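Local coordinates for protein putative transcriptional regulator, IclR family (Arthrobacter aurescens, PDB 3OBF) that probably binds DNA to regulate transcription, and is represented here by its C-terminal IclR domain, a member of the GAF clan, at residues Glu120-Ala125 against Ala143-Val148; Ser63-Leu68 against Gly109-Phe114; Thr20-Ala25 against Ile40-Gln45; His48-Gly53 against Ser138-Ala143; Asn57-Ser62 against Gly83-Thr88. All blocks are in the same frame, centred on the assembly; numbering follows the deposited sequence. Where two conformers were deposited one is given.

Contact 1 of 5, residues Glu120-Ala125 against Ala143-Val148; sequences EEVGVA and APKFRV
Val122 and Ala143 form the tight part of this contact, an antiparallel hydrogen-bonded pair in the beta hairpin of strands 121-129 and 135-144. Val122 N donates to Ala143 O at 2.9 Å, and Ala143 N returns a bond to Val122 O at 3.1 Å, which locks the two residues together in both directions. Beyond the next, non-hydrogen-bonded pair, Glu121 with Pro144, the second chain turns into the short 3-10 segment 145-147. Lys145 N then reaches Glu120 O at 3.0 Å, approaching from above the carbonyl plane, 71° out of it, whereas Val122 N meets Ala143 O nearly in line with its C=O bond.

With its first torsion at 140°, well off a staggered position, Val122 divides its methyls between two neighbours: CG2 lies 3.9 Å from Lys145 CG, the two side chains crossing at about a right angle, and CG1 meets Val148 CG1 at 4.1 Å. Lys145 also lays its CB against the backbone, 3.7 Å from Glu120 C, before the rest of the chain leads away. The glutamates make the looser side. Glu120 is exposed and points away from the hairpin partner, while the side chain of Glu121 touches it through CB alone, 4.1 Å from Ala143 O.

Leu153 of helix 150-170 and Phe114 of strand 111-114 both pack on Val122, and Phe114 also receives Lys145 in a cation-pi contact. On its other edge, strand 121-129 continues the sheet through a backbone bond between Gly123 and Asn113.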
# COMPACT_ATOMS: atom_id res chain seq x y z
N GLU A 120 0.02 6.50 15.85
CA GLU A 120 -0.46 5.22 16.39
C GLU A 120 -0.80 4.17 15.29
O GLU A 120 -1.44 3.15 15.56
CB GLU A 120 -1.66 5.45 17.34
CG GLU A 120 -3.02 5.67 16.62
CD GLU A 120 -4.18 5.99 17.57
OE1 GLU A 120 -4.07 6.94 18.39
OE2 GLU A 120 -5.22 5.28 17.48
N GLU A 121 -0.39 4.44 14.05
CA GLU A 121 -0.62 3.45 12.99
C GLU A 121 0.62 3.24 12.14
O GLU A 121 1.38 4.16 11.88
CB GLU A 121 -1.77 3.85 12.06
CG GLU A 121 -3.02 4.45 12.70
CD GLU A 121 -3.98 5.00 11.63
OE1 GLU A 121 -3.53 5.36 10.50
OE2 GLU A 121 -5.20 5.06 11.91
N VAL A 122 0.77 2.02 11.68
CA VAL A 122 1.87 1.60 10.84
C VAL A 122 1.26 0.99 9.57
O VAL A 122 0.09 0.62 9.58
CB VAL A 122 2.69 0.60 11.65
CG1 VAL A 122 3.19 -0.56 10.84
CG2 VAL A 122 3.78 1.30 12.42
N GLY A 123 2.03 0.88 8.49
CA GLY A 123 1.58 0.20 7.29
C GLY A 123 2.69 -0.23 6.35
O GLY A 123 3.72 0.44 6.22
N VAL A 124 2.48 -1.36 5.70
CA VAL A 124 3.28 -1.72 4.56
C VAL A 124 2.35 -2.05 3.40
O VAL A 124 1.27 -2.57 3.62
CB VAL A 124 4.21 -2.94 4.84
CG1 VAL A 124 5.31 -2.60 5.89
CG2 VAL A 124 3.37 -4.18 5.25
N ALA A 125 2.77 -1.78 2.17
CA ALA A 125 1.97 -2.08 0.99
C ALA A 125 2.86 -2.51 -0.18
O ALA A 125 4.00 -2.02 -0.30
CB ALA A 125 1.12 -0.88 0.62
N ALA A 143 -1.52 -1.77 10.71
CA ALA A 143 -1.46 -2.32 12.08
C ALA A 143 -1.28 -1.19 13.13
O ALA A 143 -0.81 -0.09 12.78
CB ALA A 143 -0.32 -3.34 12.18
N PRO A 144 -1.69 -1.43 14.39
CA PRO A 144 -1.42 -0.35 15.38
C PRO A 144 0.06 -0.28 15.76
O PRO A 144 0.70 -1.33 15.96
CB PRO A 144 -2.28 -0.73 16.59
CG PRO A 144 -2.80 -2.13 16.32
CD PRO A 144 -2.66 -2.43 14.87
N LYS A 145 0.61 0.95 15.80
CA LYS A 145 2.03 1.14 16.09
C LYS A 145 2.48 0.49 17.40
O LYS A 145 3.56 -0.09 17.43
CB LYS A 145 2.45 2.62 16.05
CG LYS A 145 3.98 2.80 16.00
CD LYS A 145 4.39 4.10 15.29
CE LYS A 145 5.85 4.46 15.54
NZ LYS A 145 6.06 5.95 15.71
N PHE A 146 1.66 0.56 18.45
CA PHE A 146 2.08 0.04 19.75
C PHE A 146 2.63 -1.41 19.70
O PHE A 146 3.55 -1.74 20.44
CB PHE A 146 1.00 0.21 20.84
CG PHE A 146 -0.20 -0.69 20.66
CD1 PHE A 146 -0.16 -2.03 21.08
CD2 PHE A 146 -1.38 -0.20 20.09
CE1 PHE A 146 -1.27 -2.87 20.92
CE2 PHE A 146 -2.48 -1.04 19.93
CZ PHE A 146 -2.43 -2.37 20.34
N ARG A 147 2.09 -2.25 18.82
CA ARG A 147 2.49 -3.66 18.85
C ARG A 147 3.45 -4.04 17.75
O ARG A 147 3.84 -5.19 17.63
CB ARG A 147 1.27 -4.60 18.90
CG ARG A 147 0.19 -4.41 17.84
CD ARG A 147 -0.78 -5.60 17.87
NE ARG A 147 -1.68 -5.64 16.70
CZ ARG A 147 -3.01 -5.62 16.78
NH1 ARG A 147 -3.61 -5.56 17.97
NH2 ARG A 147 -3.75 -5.65 15.66
N VAL A 148 3.85 -3.05 16.96
CA VAL A 148 4.70 -3.30 15.80
C VAL A 148 5.96 -2.47 15.94
O VAL A 148 5.91 -1.25 15.94
CB VAL A 148 4.03 -2.94 14.43
CG1 VAL A 148 4.97 -3.25 13.29
CG2 VAL A 148 2.72 -3.71 14.23

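Contact 2 of 5, residues Ser63-Leu68 against Gly109-Phe114; sequences SVQVFL and GWAVNF
Val66 and Ala111 are the nearest backbone pair, CA to CA 6.3 Å, where helix segment 63-68 runs at 151° to strand 111-114 with the two axes 7.7 Å apart at their closest. The methyl of Ala111 points at the helix and is met by two successive side chains. Val66 CG2 touches Ala111 CB at 4.0 Å, and Gln65 CB comes to 3.7 Å from the same carbon.

Beyond this apolar spot, Gln65 reaches over to the strand backbone with its amide. CG stands anti to the carbonyl carbon (chi1 -73°) and the chain stays extended, which brings NE2 to Val112 O at 2.9 Å. The acceptor lies close to the plane of the glutamine amide, whereas the donor sits well above the carbonyl plane, 53° out of it. NE2 also bonds to Leu60 O, and OE1 accepts from Arg101 NE, so both ends of the amide are engaged and its rotation is fixed. Arg101 gives a further bond to Val112 O, making that oxygen doubly held. A water accepts from Val112 N at 3.0 Å; its approach to Gln65 OE1 is so short that the distance is doubtful.

Ala111 and Asn113 are directed at helix 62-69, and Val112, between them, points to the other side and packs on Leu153 of helix 150-170. Val66 spreads further over the sheet, touching Ala125 and Pro127 of strand 121-129 and Met135 and Ser138 of strand 135-144, while Tyr98 and Leu102 of helix 92-108 flank Gln65. The contact thus packs helix 62-69 against strand 111-114, outermost in the sheet of this chain.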
# COMPACT_ATOMS: atom_id res chain seq x y z
N SER A 63 0.11 2.55 0.94
CA SER A 63 -0.73 2.33 -0.22
C SER A 63 -0.55 3.41 -1.29
O SER A 63 -0.49 3.14 -2.50
CB SER A 63 -2.17 2.34 0.30
OG SER A 63 -3.09 2.00 -0.69
N VAL A 64 -0.47 4.65 -0.82
CA VAL A 64 -0.38 5.82 -1.68
C VAL A 64 1.03 5.83 -2.32
O VAL A 64 1.15 6.09 -3.53
CB VAL A 64 -0.68 7.11 -0.90
CG1 VAL A 64 -0.36 8.37 -1.75
CG2 VAL A 64 -2.16 7.12 -0.50
N GLN A 65 2.06 5.50 -1.53
CA GLN A 65 3.44 5.44 -2.04
C GLN A 65 3.53 4.46 -3.21
O GLN A 65 4.12 4.78 -4.26
CB GLN A 65 4.43 5.00 -0.96
CG GLN A 65 4.73 6.07 0.11
CD GLN A 65 5.65 5.53 1.21
OE1 GLN A 65 6.82 5.16 0.95
NE2 GLN A 65 5.14 5.48 2.45
N VAL A 66 2.96 3.26 -3.01
CA VAL A 66 2.99 2.20 -4.03
C VAL A 66 2.38 2.70 -5.36
O VAL A 66 3.00 2.57 -6.43
CB VAL A 66 2.23 0.97 -3.51
CG1 VAL A 66 1.95 -0.03 -4.60
CG2 VAL A 66 3.01 0.35 -2.41
N PHE A 67 1.18 3.27 -5.29
CA PHE A 67 0.58 3.79 -6.51
C PHE A 67 1.33 4.96 -7.15
O PHE A 67 1.43 5.04 -8.37
CB PHE A 67 -0.90 4.16 -6.28
CG PHE A 67 -1.76 2.99 -6.01
CD1 PHE A 67 -1.86 1.95 -6.95
CD2 PHE A 67 -2.48 2.91 -4.83
CE1 PHE A 67 -2.66 0.84 -6.71
CE2 PHE A 67 -3.30 1.78 -4.58
CZ PHE A 67 -3.40 0.75 -5.53
N LEU A 68 1.85 5.87 -6.35
CA LEU A 68 2.59 6.98 -6.94
C LEU A 68 3.90 6.52 -7.63
O LEU A 68 4.39 7.18 -8.55
CB LEU A 68 2.84 8.06 -5.89
CG LEU A 68 1.59 8.84 -5.42
CD1 LEU A 68 1.98 9.88 -4.38
CD2 LEU A 68 0.93 9.55 -6.57
N GLY A 109 10.36 -3.95 -2.55
CA GLY A 109 9.21 -4.79 -2.80
C GLY A 109 8.00 -4.40 -1.96
O GLY A 109 6.91 -4.96 -2.13
N TRP A 110 8.20 -3.45 -1.05
CA TRP A 110 7.11 -2.88 -0.27
C TRP A 110 7.42 -1.46 0.21
O TRP A 110 8.57 -1.13 0.43
CB TRP A 110 6.73 -3.77 0.92
CG TRP A 110 7.81 -3.88 2.01
CD1 TRP A 110 7.95 -3.07 3.12
CD2 TRP A 110 8.85 -4.87 2.09
NE1 TRP A 110 9.02 -3.51 3.89
CE2 TRP A 110 9.59 -4.60 3.28
CE3 TRP A 110 9.23 -5.95 1.28
CZ2 TRP A 110 10.70 -5.36 3.66
CZ3 TRP A 110 10.33 -6.72 1.66
CH2 TRP A 110 11.05 -6.41 2.84
N ALA A 111 6.40 -0.62 0.33
CA ALA A 111 6.53 0.70 0.95
C ALA A 111 6.17 0.59 2.41
O ALA A 111 5.46 -0.35 2.84
CB ALA A 111 5.65 1.72 0.24
N VAL A 112 6.68 1.55 3.17
CA VAL A 112 6.59 1.57 4.60
C VAL A 112 6.02 2.91 5.09
O VAL A 112 6.41 3.97 4.62
CB VAL A 112 8.01 1.38 5.19
CG1 VAL A 112 8.05 1.88 6.59
CG2 VAL A 112 8.42 -0.10 5.13
N ASN A 113 5.07 2.83 6.01
CA ASN A 113 4.61 3.99 6.76
C ASN A 113 4.76 3.65 8.24
O ASN A 113 4.03 2.84 8.77
CB ASN A 113 3.14 4.29 6.40
CG ASN A 113 2.50 5.35 7.31
OD1 ASN A 113 3.17 6.15 7.98
ND2 ASN A 113 1.19 5.35 7.32
N PHE A 114 5.75 4.22 8.89
CA PHE A 114 6.06 3.81 10.26
C PHE A 114 5.60 4.91 11.22
O PHE A 114 6.40 5.67 11.66
CB PHE A 114 7.58 3.56 10.42
CG PHE A 114 7.97 2.87 11.73
CD1 PHE A 114 7.46 1.62 12.06
CD2 PHE A 114 8.85 3.48 12.60
CE1 PHE A 114 7.82 0.97 13.25
CE2 PHE A 114 9.22 2.86 13.80
CZ PHE A 114 8.71 1.60 14.13
O HOH W 1 8.43 3.70 1.98

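Contact 3 of 5, residues Thr20-Ala25 against Ile40-Gln45; sequences TGETSA and IPSRHQ
Thr23 reaches across to both Ile40 and Ser42, and its side chain can be followed atom by atom. CB lies 3.6 Å from Ile40 O. From there the methyl, anti to the backbone N (chi1 -60° for OG1), stays by the same oxygen, with Thr23 CG2 3.3 Å from Ile40 O. Thr23 OG1 takes the other direction and accepts from Ser42 N at 3.0 Å. A water that donates to Gln45 OE1 lies unusually close to OG1. Next to this, Ser24 and Ile40 form an antiparallel hydrogen-bonded pair where strands 24-29 and 34-40 meet.

Ser42 OG answers from the opposite segment. It donates to Gly21 O at 2.8 Å and accepts from His44 N at 3.1 Å, an ST turn, and from His44 ND1 at 3.2 Å. Gly21 O also lies at the edge of the imidazole, near its plane, and the neighbouring Arg43 places its CZ over one face of that ring. An alanine at Ser42 takes away the hydroxyl, which is likely to leave Gly21 O short of a donor and the His44 ring freer to turn.

Glu22 is held elsewhere, in a salt bridge to Arg147. Since the hydrogen of Ser42 OG goes to Gly21 O, this hydroxyl can meet His44 only as an acceptor, and the histidine accordingly presents N-H at ND1. One serine oxygen thereby ties the positive-phi glycine after helix 3-20 to the loop after strand 34-40.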
# COMPACT_ATOMS: atom_id res chain seq x y z
N THR A 20 -0.47 -13.26 9.88
CA THR A 20 0.11 -12.07 10.48
C THR A 20 -0.65 -11.69 11.72
O THR A 20 -0.13 -10.99 12.58
CB THR A 20 0.05 -10.86 9.52
OG1 THR A 20 -1.33 -10.58 9.24
CG2 THR A 20 0.80 -11.15 8.22
N GLY A 21 -1.91 -12.10 11.78
CA GLY A 21 -2.79 -11.65 12.85
C GLY A 21 -3.24 -10.22 12.65
O GLY A 21 -3.88 -9.65 13.52
N GLU A 22 -2.93 -9.64 11.49
CA GLU A 22 -3.29 -8.25 11.22
C GLU A 22 -4.28 -8.14 10.05
O GLU A 22 -4.42 -9.07 9.27
CB GLU A 22 -2.02 -7.44 10.93
CG GLU A 22 -0.97 -7.44 12.06
CD GLU A 22 -1.39 -6.64 13.31
OE1 GLU A 22 -2.44 -5.97 13.29
OE2 GLU A 22 -0.65 -6.65 14.31
N THR A 23 -4.98 -7.02 9.98
CA THR A 23 -5.82 -6.70 8.81
C THR A 23 -5.02 -6.79 7.48
O THR A 23 -3.86 -6.38 7.46
CB THR A 23 -6.38 -5.30 8.99
OG1 THR A 23 -7.14 -5.28 10.20
CG2 THR A 23 -7.25 -4.84 7.80
N SER A 24 -5.62 -7.36 6.43
CA SER A 24 -5.08 -7.37 5.04
C SER A 24 -6.11 -6.66 4.16
O SER A 24 -7.31 -6.85 4.37
CB SER A 24 -4.99 -8.77 4.46
OG SER A 24 -4.33 -9.60 5.37
N ALA A 25 -5.67 -5.89 3.17
CA ALA A 25 -6.59 -5.13 2.35
C ALA A 25 -6.09 -5.06 0.93
O ALA A 25 -4.89 -5.00 0.70
CB ALA A 25 -6.75 -3.73 2.90
N ILE A 40 -9.78 -8.07 5.16
CA ILE A 40 -10.02 -9.07 6.20
C ILE A 40 -9.60 -8.42 7.50
O ILE A 40 -8.49 -7.93 7.60
CB ILE A 40 -9.11 -10.31 6.05
CG1 ILE A 40 -9.03 -10.79 4.60
CG2 ILE A 40 -9.55 -11.47 7.07
CD1 ILE A 40 -10.32 -11.44 4.13
N PRO A 41 -10.45 -8.41 8.53
CA PRO A 41 -10.00 -7.71 9.75
C PRO A 41 -9.01 -8.54 10.61
O PRO A 41 -9.07 -9.78 10.61
CB PRO A 41 -11.32 -7.48 10.54
CG PRO A 41 -12.18 -8.72 10.17
CD PRO A 41 -11.85 -8.87 8.62
N SER A 42 -8.10 -7.85 11.30
CA SER A 42 -7.27 -8.42 12.35
C SER A 42 -8.13 -9.23 13.34
O SER A 42 -9.25 -8.83 13.65
CB SER A 42 -6.58 -7.29 13.12
OG SER A 42 -5.83 -7.79 14.21
N ARG A 43 -7.60 -10.34 13.84
CA ARG A 43 -8.30 -11.15 14.86
C ARG A 43 -8.30 -10.43 16.20
O ARG A 43 -8.93 -10.87 17.15
CB ARG A 43 -7.66 -12.53 15.04
CG ARG A 43 -6.26 -12.44 15.63
CD ARG A 43 -5.59 -13.78 15.81
NE ARG A 43 -4.26 -13.58 16.37
CZ ARG A 43 -4.01 -13.40 17.67
NH1 ARG A 43 -5.01 -13.43 18.56
NH2 ARG A 43 -2.77 -13.20 18.08
N HIS A 44 -7.54 -9.35 16.29
CA HIS A 44 -7.59 -8.52 17.49
C HIS A 44 -7.42 -7.06 17.17
O HIS A 44 -6.50 -6.41 17.68
CB HIS A 44 -6.62 -9.01 18.59
CG HIS A 44 -5.17 -9.13 18.18
ND1 HIS A 44 -4.74 -9.15 16.87
CD2 HIS A 44 -4.06 -9.31 18.94
CE1 HIS A 44 -3.43 -9.30 16.84
NE2 HIS A 44 -3.00 -9.40 18.08
N GLN A 45 -8.30 -6.52 16.32
CA GLN A 45 -8.23 -5.08 16.02
C GLN A 45 -8.75 -4.26 17.20
O GLN A 45 -9.63 -4.70 17.95
CB GLN A 45 -8.94 -4.69 14.73
CG GLN A 45 -10.15 -5.49 14.34
CD GLN A 45 -11.01 -4.77 13.33
OE1 GLN A 45 -10.52 -4.22 12.34
NE2 GLN A 45 -12.31 -4.75 13.57
O HOH W 2 -7.83 -3.41 11.64

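Contact 4 of 5, residues His48-Gly53 against Ser138-Ala143; sequences HLAPLG and SVLIPA
The ring of Pro142 is the bump here, and the hollow that receives it lies between Leu49 and Ala50. Its CG presses on Ala50 CB at 3.7 Å, and its CB rests 3.9 Å from Leu49 CB; CB meets Leu49, while CG, at the tip of the ring, touches both Leu49 and Ala50. Leu49 in turn reaches past the ring: with CG anti to the carbonyl carbon (chi1 -57°), it drops CD1 onto the backbone beyond, 3.6 Å from Ala143 C.

Strand 135-144 is an inner strand of the domain's antiparallel sheet, between strands 24-29 and 121-129. Leu140 and Pro142, two residues apart, turn the same face toward the loop that leads from strand 34-40 to strand 55-56, while Ile141 between them points away and packs on Val124. The loop rests on this face through Leu49 and Ala50 before it moves off, with apolar contacts and no hydrogen bond between the two segments.

Ala50, whose backbone has left-handed angles (phi 43°), is a small knob fitted between Pro142 and Leu140, and Leu140 CD2 comes to 4.0 Å from Ala50 CB. Ala50 also touches Ala25 of strand 24-29, and Ala50 O takes a hydrogen bond from Gln39 NE2.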
# COMPACT_ATOMS: atom_id res chain seq x y z
N HIS A 48 -10.53 0.04 13.89
CA HIS A 48 -10.81 -0.67 12.66
C HIS A 48 -10.01 0.01 11.54
O HIS A 48 -10.34 1.11 11.10
CB HIS A 48 -12.31 -0.62 12.33
CG HIS A 48 -13.18 -1.40 13.28
ND1 HIS A 48 -13.06 -1.32 14.66
CD2 HIS A 48 -14.21 -2.26 13.04
CE1 HIS A 48 -13.97 -2.11 15.22
NE2 HIS A 48 -14.67 -2.69 14.26
N LEU A 49 -8.93 -0.62 11.12
CA LEU A 49 -8.05 -0.01 10.12
C LEU A 49 -8.44 -0.49 8.73
O LEU A 49 -8.98 -1.61 8.58
CB LEU A 49 -6.58 -0.29 10.42
CG LEU A 49 -6.03 0.14 11.80
CD1 LEU A 49 -4.65 -0.44 12.05
CD2 LEU A 49 -6.03 1.67 11.97
N ALA A 50 -8.17 0.35 7.73
CA ALA A 50 -8.50 0.06 6.33
C ALA A 50 -9.88 -0.56 6.17
O ALA A 50 -10.01 -1.63 5.54
CB ALA A 50 -7.40 -0.84 5.68
N PRO A 51 -10.93 0.09 6.72
CA PRO A 51 -12.26 -0.49 6.53
C PRO A 51 -12.69 -0.32 5.05
O PRO A 51 -12.18 0.58 4.38
CB PRO A 51 -13.15 0.32 7.49
CG PRO A 51 -12.50 1.69 7.56
CD PRO A 51 -10.99 1.40 7.42
N LEU A 52 -13.57 -1.17 4.53
CA LEU A 52 -14.03 -1.07 3.15
C LEU A 52 -14.40 0.38 2.79
O LEU A 52 -15.08 1.06 3.56
CB LEU A 52 -15.26 -1.97 2.93
CG LEU A 52 -14.89 -3.45 2.90
CD1 LEU A 52 -16.10 -4.33 2.82
CD2 LEU A 52 -13.96 -3.70 1.72
N GLY A 53 -13.95 0.84 1.62
CA GLY A 53 -14.32 2.18 1.16
C GLY A 53 -13.45 3.31 1.70
O GLY A 53 -13.54 4.41 1.21
N SER A 138 -2.90 -2.72 -5.02
CA SER A 138 -1.87 -3.07 -4.09
C SER A 138 -2.42 -3.78 -2.88
O SER A 138 -3.58 -3.63 -2.54
CB SER A 138 -1.02 -1.86 -3.73
OG SER A 138 -1.51 -1.19 -2.63
N VAL A 139 -1.58 -4.57 -2.23
CA VAL A 139 -1.96 -5.19 -0.97
C VAL A 139 -1.42 -4.34 0.19
O VAL A 139 -0.25 -3.93 0.16
CB VAL A 139 -1.42 -6.63 -0.90
CG1 VAL A 139 -1.70 -7.26 0.53
CG2 VAL A 139 -2.03 -7.48 -2.06
N LEU A 140 -2.27 -4.07 1.18
CA LEU A 140 -1.92 -3.27 2.34
C LEU A 140 -2.06 -4.10 3.63
O LEU A 140 -3.05 -4.83 3.80
CB LEU A 140 -2.82 -2.02 2.42
CG LEU A 140 -2.86 -1.14 3.69
CD1 LEU A 140 -1.53 -0.44 3.93
CD2 LEU A 140 -4.05 -0.09 3.68
N ILE A 141 -1.07 -4.00 4.52
CA ILE A 141 -1.19 -4.48 5.88
C ILE A 141 -1.10 -3.25 6.78
O ILE A 141 -0.01 -2.70 6.98
CB ILE A 141 -0.10 -5.54 6.29
CG1 ILE A 141 -0.09 -6.76 5.34
CG2 ILE A 141 -0.34 -5.99 7.76
CD1 ILE A 141 1.06 -7.77 5.63
N PRO A 142 -2.25 -2.78 7.29
CA PRO A 142 -2.18 -1.75 8.34
C PRO A 142 -2.16 -2.40 9.73
O PRO A 142 -2.72 -3.46 9.91
CB PRO A 142 -3.48 -0.99 8.13
CG PRO A 142 -4.51 -2.13 7.60
CD PRO A 142 -3.64 -3.20 6.98
N ALA A 143 -1.52 -1.77 10.71
CA ALA A 143 -1.46 -2.32 12.08
C ALA A 143 -1.28 -1.19 13.13
O ALA A 143 -0.81 -0.09 12.78
CB ALA A 143 -0.32 -3.34 12.18

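Contact 5 of 5, residues Asn57-Ser62 against Gly83-Thr88; sequences NEALSS and GSITLT
Thr86 O is gripped from two sources: Ala59 N donates to it at 2.8 Å in a nearly straight bond (169° at the hydrogen), and a water donates at 3.2 Å while itself accepting from Leu60 N. Thr86 also gives its own N-H to Asn57 O at 2.9 Å, in the carbonyl plane. Glu58 and Thr86 are thereby joined by a single backbone bridge, and residues 57-60 and 84-87 run in nearly the same direction, 21° apart end to end.

Asn57 adds a side-chain bond. Its chi1 of 77° sets CG between the backbone N and the carbonyl carbon, and ND2 reaches Ser84 O at 2.9 Å, somewhat tilted from both flat groups. An alanine in place of Asn57 removes the amide, and the start of the 83-88 loop is likely to be held less firmly, with Ser84 O short of a donor.

Between strand 55-56 and helix 62-69, residues Glu58 to Ser61 make a type I beta turn, closed by Ser61 N to Glu58 O. Its partner loop links helix 73-82 to helix 92-108, so the contact joins a strand-to-helix connection to a helix-to-helix one. Ala59 turns its methyl toward the other loop: its CB meets Ile85 CG2 at 3.8 Å and Leu87 CB at 3.9 Å. Leu60 CG lies 4.1 Å from Leu87 CD1, and Leu80 of helix 73-82 packs on Ala59, Ile85 and Leu87.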
# COMPACT_ATOMS: atom_id res chain seq x y z
N ASN A 57 -5.24 9.81 1.03
CA ASN A 57 -4.52 10.73 0.12
C ASN A 57 -3.27 11.41 0.74
O ASN A 57 -2.81 12.44 0.24
CB ASN A 57 -5.46 11.77 -0.50
CG ASN A 57 -5.81 12.87 0.46
OD1 ASN A 57 -5.94 12.63 1.64
ND2 ASN A 57 -5.94 14.08 -0.04
N GLU A 58 -2.73 10.81 1.80
CA GLU A 58 -1.48 11.27 2.40
C GLU A 58 -0.35 10.55 1.70
O GLU A 58 -0.35 9.32 1.52
CB GLU A 58 -1.44 10.96 3.90
CG GLU A 58 -2.56 11.75 4.66
CD GLU A 58 -2.75 11.32 6.10
OE1 GLU A 58 -2.06 11.87 6.98
OE2 GLU A 58 -3.63 10.45 6.37
N ALA A 59 0.62 11.35 1.28
CA ALA A 59 1.79 10.87 0.57
C ALA A 59 2.47 9.71 1.29
O ALA A 59 2.90 8.74 0.67
CB ALA A 59 2.76 12.03 0.31
N LEU A 60 2.52 9.80 2.61
CA LEU A 60 3.32 8.84 3.38
C LEU A 60 2.59 7.53 3.67
O LEU A 60 3.19 6.57 4.14
CB LEU A 60 3.93 9.49 4.61
CG LEU A 60 5.06 10.50 4.29
CD1 LEU A 60 5.68 11.08 5.56
CD2 LEU A 60 6.17 9.85 3.43
N SER A 61 1.30 7.52 3.34
CA SER A 61 0.48 6.30 3.37
C SER A 61 1.10 5.25 2.43
O SER A 61 1.37 5.52 1.26
CB SER A 61 -0.96 6.66 2.96
OG SER A 61 -1.84 5.56 3.07
N SER A 62 1.36 4.07 2.98
CA SER A 62 2.05 3.01 2.24
C SER A 62 1.42 2.74 0.89
O SER A 62 2.10 2.68 -0.14
CB SER A 62 2.04 1.72 3.05
OG SER A 62 2.97 1.81 4.09
N GLY A 83 -1.72 19.82 -3.69
CA GLY A 83 -2.39 19.47 -2.46
C GLY A 83 -3.35 18.31 -2.63
O GLY A 83 -3.98 17.89 -1.66
N SER A 84 -3.47 17.75 -3.83
CA SER A 84 -4.32 16.54 -3.98
C SER A 84 -3.83 15.42 -3.10
O SER A 84 -4.61 14.73 -2.48
CB SER A 84 -4.34 16.04 -5.43
OG SER A 84 -4.94 17.03 -6.22
N ILE A 85 -2.52 15.19 -3.12
CA ILE A 85 -1.88 14.25 -2.20
C ILE A 85 -1.13 15.12 -1.17
O ILE A 85 -0.43 16.03 -1.58
CB ILE A 85 -0.93 13.30 -2.96
CG1 ILE A 85 -1.72 12.42 -3.95
CG2 ILE A 85 -0.14 12.46 -2.03
CD1 ILE A 85 -2.69 11.45 -3.32
N THR A 86 -1.34 14.88 0.13
CA THR A 86 -0.79 15.78 1.15
C THR A 86 0.52 15.27 1.70
O THR A 86 0.72 14.05 1.91
CB THR A 86 -1.78 16.10 2.31
OG1 THR A 86 -2.04 14.90 3.04
CG2 THR A 86 -3.11 16.71 1.78
N LEU A 87 1.43 16.22 1.92
CA LEU A 87 2.77 15.93 2.42
C LEU A 87 3.27 17.13 3.22
O LEU A 87 3.07 18.27 2.78
CB LEU A 87 3.73 15.64 1.26
CG LEU A 87 5.20 15.40 1.63
CD1 LEU A 87 5.33 14.11 2.45
CD2 LEU A 87 6.08 15.31 0.39
N THR A 88 3.88 16.88 4.38
CA THR A 88 4.39 17.96 5.24
C THR A 88 5.55 18.71 4.62
O THR A 88 6.58 18.10 4.30
CB THR A 88 4.88 17.44 6.59
OG1 THR A 88 3.77 16.88 7.29
CG2 THR A 88 5.45 18.60 7.44
O HOH W 3 1.89 12.15 4.16

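In the fold
Along the chain contact 3 closes first; contact 5 then crosses contact 2, both nested within the long loop closed by contact 4, which in turn crosses contact 1. Four of them meet at the antiparallel sheet. Contacts 1 and 4 share Ala143 on strand 135-144, contact 3 lies on the neighbouring strand 24-29, its centre about 9 Å from that of contact 4, and contact 2 on strand 111-114 beyond strand 121-129. Contact 5 lies among the helices, about 24 Å between centres from contact 3, yet it touches contact 2 through Leu60 and Gln65. The contacts thus run from the sheet, through helix 62-69, to the loops between the helices of this C-terminal domain.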